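Hypothetical protein (Nostoc punctiforme, PDB 2O62) is of unknown function but folds into two calycin-like antiparallel beta-sheet domains, the first of the DUF3598 family. Local coordinates at residues R104-Q109 and I123-A128; G18-F23 and T33-C38. All blocks are in the same frame, centred on the assembly; numbering follows the deposited sequence.

Interaction 1: residues R104-Q109 and I123-A128; sequences RLRLVQ and IREHLA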
loop_
_atom_site.group_PDB
_atom_site.type_symbol
_atom_site.label_atom_id
_atom_site.label_comp_id
_atom_site.label_asym_id
_atom_site.label_seq_id
_atom_site.Cartn_x
_atom_site.Cartn_y
_atom_site.Cartn_z
ATOM N N ARG A 104 8.695 2.465 8.297
ATOM C CA ARG A 104 7.851 1.699 7.386
ATOM C C ARG A 104 6.422 2.134 7.618
ATOM O O ARG A 104 6.040 2.525 8.742
ATOM C CB ARG A 104 7.978 0.193 7.537
ATOM C CG ARG A 104 9.384 -0.306 7.578
ATOM C CD ARG A 104 9.478 -1.772 7.246
ATOM N NE ARG A 104 8.838 -2.608 8.236
ATOM C CZ ARG A 104 8.813 -3.935 8.228
ATOM N NH1 ARG A 104 9.419 -4.611 7.271
ATOM N NH2 ARG A 104 8.189 -4.598 9.193
ATOM N N LEU A 105 5.639 2.103 6.550
ATOM C CA LEU A 105 4.200 2.292 6.642
ATOM C C LEU A 105 3.600 1.170 5.868
ATOM O O LEU A 105 3.832 1.072 4.642
ATOM C CB LEU A 105 3.709 3.603 6.022
ATOM C CG LEU A 105 2.158 3.501 6.024
ATOM C CD1 LEU A 105 1.608 4.104 7.336
ATOM C CD2 LEU A 105 1.433 3.969 4.881
ATOM N N ARG A 106 2.846 0.322 6.570
ATOM C CA ARG A 106 2.327 -0.894 5.960
ATOM C C ARG A 106 0.819 -0.868 6.100
ATOM O O ARG A 106 0.303 -0.643 7.197
ATOM C CB ARG A 106 2.902 -2.129 6.581
ATOM C CG ARG A 106 4.355 -2.057 6.653
ATOM C CD ARG A 106 5.025 -3.371 7.001
ATOM N NE ARG A 106 5.015 -3.702 8.417
ATOM C CZ ARG A 106 4.553 -4.842 8.936
ATOM N NH1 ARG A 106 3.964 -5.766 8.184
ATOM N NH2 ARG A 106 4.710 -5.093 10.226
ATOM N N LEU A 107 0.132 -1.015 4.981
ATOM C CA LEU A 107 -1.309 -0.922 4.967
ATOM C C LEU A 107 -1.916 -2.223 4.462
ATOM O O LEU A 107 -1.650 -2.642 3.345
ATOM C CB LEU A 107 -1.769 0.286 4.119
ATOM C CG LEU A 107 -3.234 0.764 4.266
ATOM C CD1 LEU A 107 -3.349 2.243 4.061
ATOM C CD2 LEU A 107 -4.111 0.099 3.254
ATOM N N VAL A 108 -2.754 -2.839 5.293
ATOM C CA VAL A 108 -3.537 -3.991 4.940
ATOM C C VAL A 108 -5.015 -3.619 4.687
ATOM O O VAL A 108 -5.652 -2.905 5.488
ATOM C CB VAL A 108 -3.495 -5.044 6.063
ATOM C CG1 VAL A 108 -4.181 -6.293 5.645
ATOM C CG2 VAL A 108 -2.077 -5.326 6.457
ATOM N N GLN A 109 -5.526 -4.080 3.550
ATOM C CA GLN A 109 -6.937 -4.012 3.217
ATOM C C GLN A 109 -7.567 -5.376 3.272
ATOM O O GLN A 109 -6.962 -6.369 2.833
ATOM C CB GLN A 109 -7.154 -3.442 1.804
ATOM C CG GLN A 109 -6.585 -2.029 1.582
ATOM C CD GLN A 109 -7.090 -1.351 0.324
ATOM O OE1 GLN A 109 -8.274 -1.483 -0.050
ATOM N NE2 GLN A 109 -6.216 -0.573 -0.305
ATOM N N ILE A 123 0.024 -0.183 9.892
ATOM C CA ILE A 123 1.134 -0.517 10.720
ATOM C C ILE A 123 2.193 0.571 10.502
ATOM O O ILE A 123 2.827 0.647 9.437
ATOM C CB ILE A 123 1.672 -1.897 10.375
ATOM C CG1 ILE A 123 0.551 -2.958 10.494
ATOM C CG2 ILE A 123 2.857 -2.235 11.258
ATOM C CD1 ILE A 123 0.919 -4.358 9.895
ATOM N N ARG A 124 2.378 1.403 11.523
ATOM C CA ARG A 124 3.317 2.532 11.476
ATOM C C ARG A 124 4.512 2.218 12.340
ATOM O O ARG A 124 4.383 2.171 13.545
ATOM C CB ARG A 124 2.654 3.816 11.985
ATOM C CG ARG A 124 1.516 4.282 11.105
ATOM C CD ARG A 124 0.628 5.267 11.816
ATOM N NE ARG A 124 -0.296 4.602 12.712
ATOM C CZ ARG A 124 -1.191 5.227 13.484
ATOM N NH1 ARG A 124 -1.282 6.530 13.480
ATOM N NH2 ARG A 124 -2.010 4.512 14.223
ATOM N N GLU A 125 5.667 2.056 11.703
ATOM C CA GLU A 125 6.855 1.542 12.347
ATOM C C GLU A 125 8.025 2.474 12.150
ATOM O O GLU A 125 8.206 3.039 11.077
ATOM C CB GLU A 125 7.206 0.174 11.794
ATOM C CG GLU A 125 6.235 -0.928 12.229
ATOM C CD GLU A 125 6.367 -2.180 11.420
ATOM O OE1 GLU A 125 6.673 -2.096 10.215
ATOM O OE2 GLU A 125 6.146 -3.280 11.974
ATOM N N HIS A 126 8.823 2.608 13.200
ATOM C CA HIS A 126 10.062 3.381 13.180
ATOM C C HIS A 126 11.156 2.486 13.757
ATOM O O HIS A 126 10.954 1.624 14.652
ATOM C CB HIS A 126 9.928 4.689 13.961
ATOM C CG HIS A 126 9.595 4.496 15.398
ATOM N ND1 HIS A 126 8.299 4.323 15.848
ATOM C CD2 HIS A 126 10.396 4.382 16.489
ATOM C CE1 HIS A 126 8.322 4.136 17.158
ATOM N NE2 HIS A 126 9.580 4.158 17.570
ATOM N N LEU A 127 12.343 2.656 13.230
ATOM C CA LEU A 127 13.487 1.940 13.751
ATOM C C LEU A 127 13.688 2.290 15.220
ATOM O O LEU A 127 13.675 3.478 15.600
ATOM C CB LEU A 127 14.745 2.294 12.972
ATOM C CG LEU A 127 14.846 1.617 11.628
ATOM C CD1 LEU A 127 16.093 2.181 10.998
ATOM C CD2 LEU A 127 14.928 0.051 11.796
ATOM N N ALA A 128 13.958 1.256 16.017
ATOM C CA ALA A 128 14.195 1.408 17.435
ATOM C C ALA A 128 15.339 2.404 17.652
ATOM O O ALA A 128 16.391 2.293 17.027
ATOM C CB ALA A 128 14.522 0.051 18.107
#
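Arg104 and Arg106 both reach the carboxylate of Glu125 across two antiparallel strands of a beta hairpin. The three side chains share one face of the sheet and form a salt-bridge network. Glu125 OE1 takes three N-H groups. Arg104 NE meets Glu125 OE1 at 3.0 Å, and Arg104 NH2 meets the same Glu125 OE1 at 3.1 Å, both on its syn side. Arg106 grips the carboxylate side-on: its NE meets Glu125 OE1 at 2.9 Å, and its NH2 meets Glu125 OE2, also at 2.9 Å. The second bond is nearly straight, 175° at the hydrogen. Arg106 comes from above the carboxylate plane, and its own plane is turned 33° from it. A bend at chi3 (-80°) swings its guanidinium back over the neighbouring strand. Ile123 CD1 then lies over one face of that group, 3.8 Å from Arg106 CZ. The two positive groups probably stabilise Glu125 as an anion in this buried place.

The backbone pairs Arg104 with Glu125 and Arg106 with Ile123 by two hydrogen bonds each. The other face is looser. There Leu105 CD1 touches the aliphatic CG of Arg124 at 3.8 Å, and Arg124 is partly exposed. Its guanidinium turns elsewhere, to Glu134.

Further partners fix the ends of the network: Glu95 for Arg106, Asn12 and the Trp16 ring for Arg104. In the sheet, strand 103-111 lies between strands 93-100 and 117-127, and strand 117-127 is followed by strand 14-23.

Interaction 2: residues G18-F23 and T33-C38; sequences GSFSNF and TSSRLC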
loop_
_atom_site.group_PDB
_atom_site.type_symbol
_atom_site.label_atom_id
_atom_site.label_comp_id
_atom_site.label_asym_id
_atom_site.label_seq_id
_atom_site.Cartn_x
_atom_site.Cartn_y
_atom_site.Cartn_z
ATOM N N GLY A 18 6.418 0.246 16.887
ATOM C CA GLY A 18 5.299 1.092 16.581
ATOM C C GLY A 18 4.006 0.502 17.049
ATOM O O GLY A 18 3.863 0.176 18.215
ATOM N N SER A 19 3.054 0.400 16.131
ATOM C CA SER A 19 1.797 -0.291 16.416
ATOM C C SER A 19 1.134 -0.898 15.216
ATOM O O SER A 19 1.459 -0.534 14.080
ATOM C CB SER A 19 0.793 0.672 17.048
ATOM O OG SER A 19 0.360 1.649 16.150
ATOM N N PHE A 20 0.175 -1.777 15.512
ATOM C CA PHE A 20 -0.766 -2.323 14.539
ATOM C C PHE A 20 -2.118 -1.753 14.875
ATOM O O PHE A 20 -2.611 -1.992 15.964
ATOM C CB PHE A 20 -0.868 -3.839 14.689
ATOM C CG PHE A 20 0.309 -4.618 14.119
ATOM C CD1 PHE A 20 1.607 -4.343 14.502
ATOM C CD2 PHE A 20 0.112 -5.710 13.289
ATOM C CE1 PHE A 20 2.679 -5.074 14.005
ATOM C CE2 PHE A 20 1.204 -6.458 12.810
ATOM C CZ PHE A 20 2.456 -6.143 13.170
ATOM N N SER A 21 -2.721 -1.027 13.940
ATOM C CA SER A 21 -3.969 -0.267 14.169
ATOM C C SER A 21 -5.046 -0.693 13.194
ATOM O O SER A 21 -4.834 -0.627 11.987
ATOM C CB SER A 21 -3.710 1.228 13.982
ATOM O OG SER A 21 -2.624 1.625 14.786
ATOM N N ASN A 22 -6.177 -1.165 13.716
ATOM C CA ASN A 22 -7.345 -1.517 12.911
ATOM C C ASN A 22 -8.287 -0.355 12.801
ATOM O O ASN A 22 -8.724 0.165 13.805
ATOM C CB ASN A 22 -8.118 -2.650 13.550
ATOM C CG ASN A 22 -7.286 -3.887 13.689
ATOM O OD1 ASN A 22 -6.363 -4.119 12.912
ATOM N ND2 ASN A 22 -7.606 -4.697 14.677
ATOM N N PHE A 23 -8.595 -0.032 11.559
ATOM C CA PHE A 23 -9.524 1.007 11.185
ATOM C C PHE A 23 -10.742 0.432 10.481
ATOM O O PHE A 23 -10.655 -0.563 9.747
ATOM C CB PHE A 23 -8.827 1.970 10.219
ATOM C CG PHE A 23 -7.836 2.858 10.870
ATOM C CD1 PHE A 23 -6.528 2.465 11.013
ATOM C CD2 PHE A 23 -8.206 4.100 11.357
ATOM C CE1 PHE A 23 -5.589 3.280 11.637
ATOM C CE2 PHE A 23 -7.261 4.923 11.989
ATOM C CZ PHE A 23 -5.931 4.485 12.109
ATOM N N THR A 33 -2.530 -1.755 18.944
ATOM C CA THR A 33 -1.697 -2.529 19.839
ATOM C C THR A 33 -0.265 -2.173 19.553
ATOM O O THR A 33 0.182 -2.290 18.398
ATOM C CB THR A 33 -1.881 -4.028 19.630
ATOM O OG1 THR A 33 -3.275 -4.354 19.662
ATOM C CG2 THR A 33 -1.125 -4.801 20.703
ATOM N N SER A 34 0.468 -1.772 20.586
ATOM C CA SER A 34 1.867 -1.464 20.411
ATOM C C SER A 34 2.665 -2.725 20.037
ATOM O O SER A 34 2.354 -3.873 20.444
ATOM C CB SER A 34 2.436 -0.732 21.654
ATOM O OG SER A 34 2.569 -1.634 22.751
ATOM N N SER A 35 3.684 -2.498 19.226
ATOM C CA SER A 35 4.445 -3.589 18.611
ATOM C C SER A 35 5.960 -3.334 18.533
ATOM O O SER A 35 6.447 -2.186 18.499
ATOM C CB SER A 35 3.880 -3.872 17.224
ATOM O OG SER A 35 4.081 -2.777 16.353
ATOM N N ARG A 36 6.696 -4.454 18.586
ATOM C CA ARG A 36 8.131 -4.492 18.323
ATOM C C ARG A 36 8.349 -5.718 17.441
ATOM O O ARG A 36 7.960 -6.834 17.815
ATOM C CB ARG A 36 8.940 -4.625 19.622
ATOM C CG ARG A 36 10.429 -4.348 19.478
ATOM C CD ARG A 36 11.137 -4.168 20.848
ATOM N NE ARG A 36 12.603 -4.183 20.731
ATOM C CZ ARG A 36 13.428 -3.152 20.944
ATOM N NH1 ARG A 36 12.975 -1.948 21.308
ATOM N NH2 ARG A 36 14.734 -3.337 20.796
ATOM N N LEU A 37 8.935 -5.493 16.263
ATOM C CA LEU A 37 9.141 -6.529 15.255
ATOM C C LEU A 37 10.613 -6.536 14.964
ATOM O O LEU A 37 11.165 -5.594 14.413
ATOM C CB LEU A 37 8.341 -6.245 13.990
ATOM C CG LEU A 37 8.218 -7.354 12.929
ATOM C CD1 LEU A 37 7.040 -7.023 12.049
ATOM C CD2 LEU A 37 9.374 -7.481 12.091
ATOM N N CYS A 38 11.239 -7.614 15.364
ATOM C CA CYS A 38 12.662 -7.782 15.093
ATOM C C CYS A 38 12.847 -8.740 13.931
ATOM O O CYS A 38 12.342 -9.840 13.917
ATOM C CB CYS A 38 13.455 -8.274 16.302
ATOM S SG CYS A 38 15.231 -8.528 15.956
HETATM O O HOH W 1 -4.476 -4.030 16.880
#
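The first beta hairpin of the N-terminal sheet is made by strands 14-23 and 29-42, and residues 18-23 and 33-38 meet within it. Gly18 and Ser35 form one hydrogen-bonded pair: Gly18 N donates to Ser35 O at 2.9 Å, and Ser35 N returns to Gly18 O. Phe20 and Thr33 form the other, with Phe20 N to Thr33 O at 2.9 Å and Thr33 N back to Phe20 O at 3.0 Å. Between them, Ser19 and Ser34 are a non-hydrogen-bonded pair with CA atoms only 4.2 Å apart. The short segments run at 127° to each other, far from straight antiparallel, and the Ser19 and Ser34 side chains diverge.

Gly18 has backbone angles (phi 165°) that a residue without a side chain can adopt without strain. The Ser35 side chain packs at the edge of the Phe20 ring, with Ser35 OG in the ring plane and 3.5 Å from Phe20 CD1. The OG of Ser35 lies between its backbone N and carbonyl carbon (chi1 66°), which turns it toward the Gly18-Ser19 peptide.

This hairpin is consistent with the up-and-down antiparallel strand order of the calycin clan. A water joins its two strands beside Phe20 and Thr33. It donates to Phe20 O at 2.9 Å and is also hydrogen-bonded to Thr33 OG1. On the other side of the sheet, the hydroxyls of Ser19 and Ser21 both bond Asp32. Phe20 and Leu37 reach inward to Leu52 of strand 47-54, whereas Ser34 is exposed.

How the interactions relate
Interaction 2 comes first along the chain. It closes the turn between strands 14-23 and 29-42. Interaction 1 closes the later hairpin of strands 103-111 and 117-127. The two are in series, neither nested nor crossed. Strands 117-127 and 14-23 are neighbours, so the early and late parts of the N-terminal sheet meet there. The contact centres are about 8 Å apart. Arg124 NH2 probably hydrogen-bonds Ser21 OG at 3.0 Å. On the other face Ile123 CD1 packs on Phe20 CE2 at 3.6 Å, and Leu37 CD1 lies against Arg106 NH2. Four strands of one sheet are thus tied side by side.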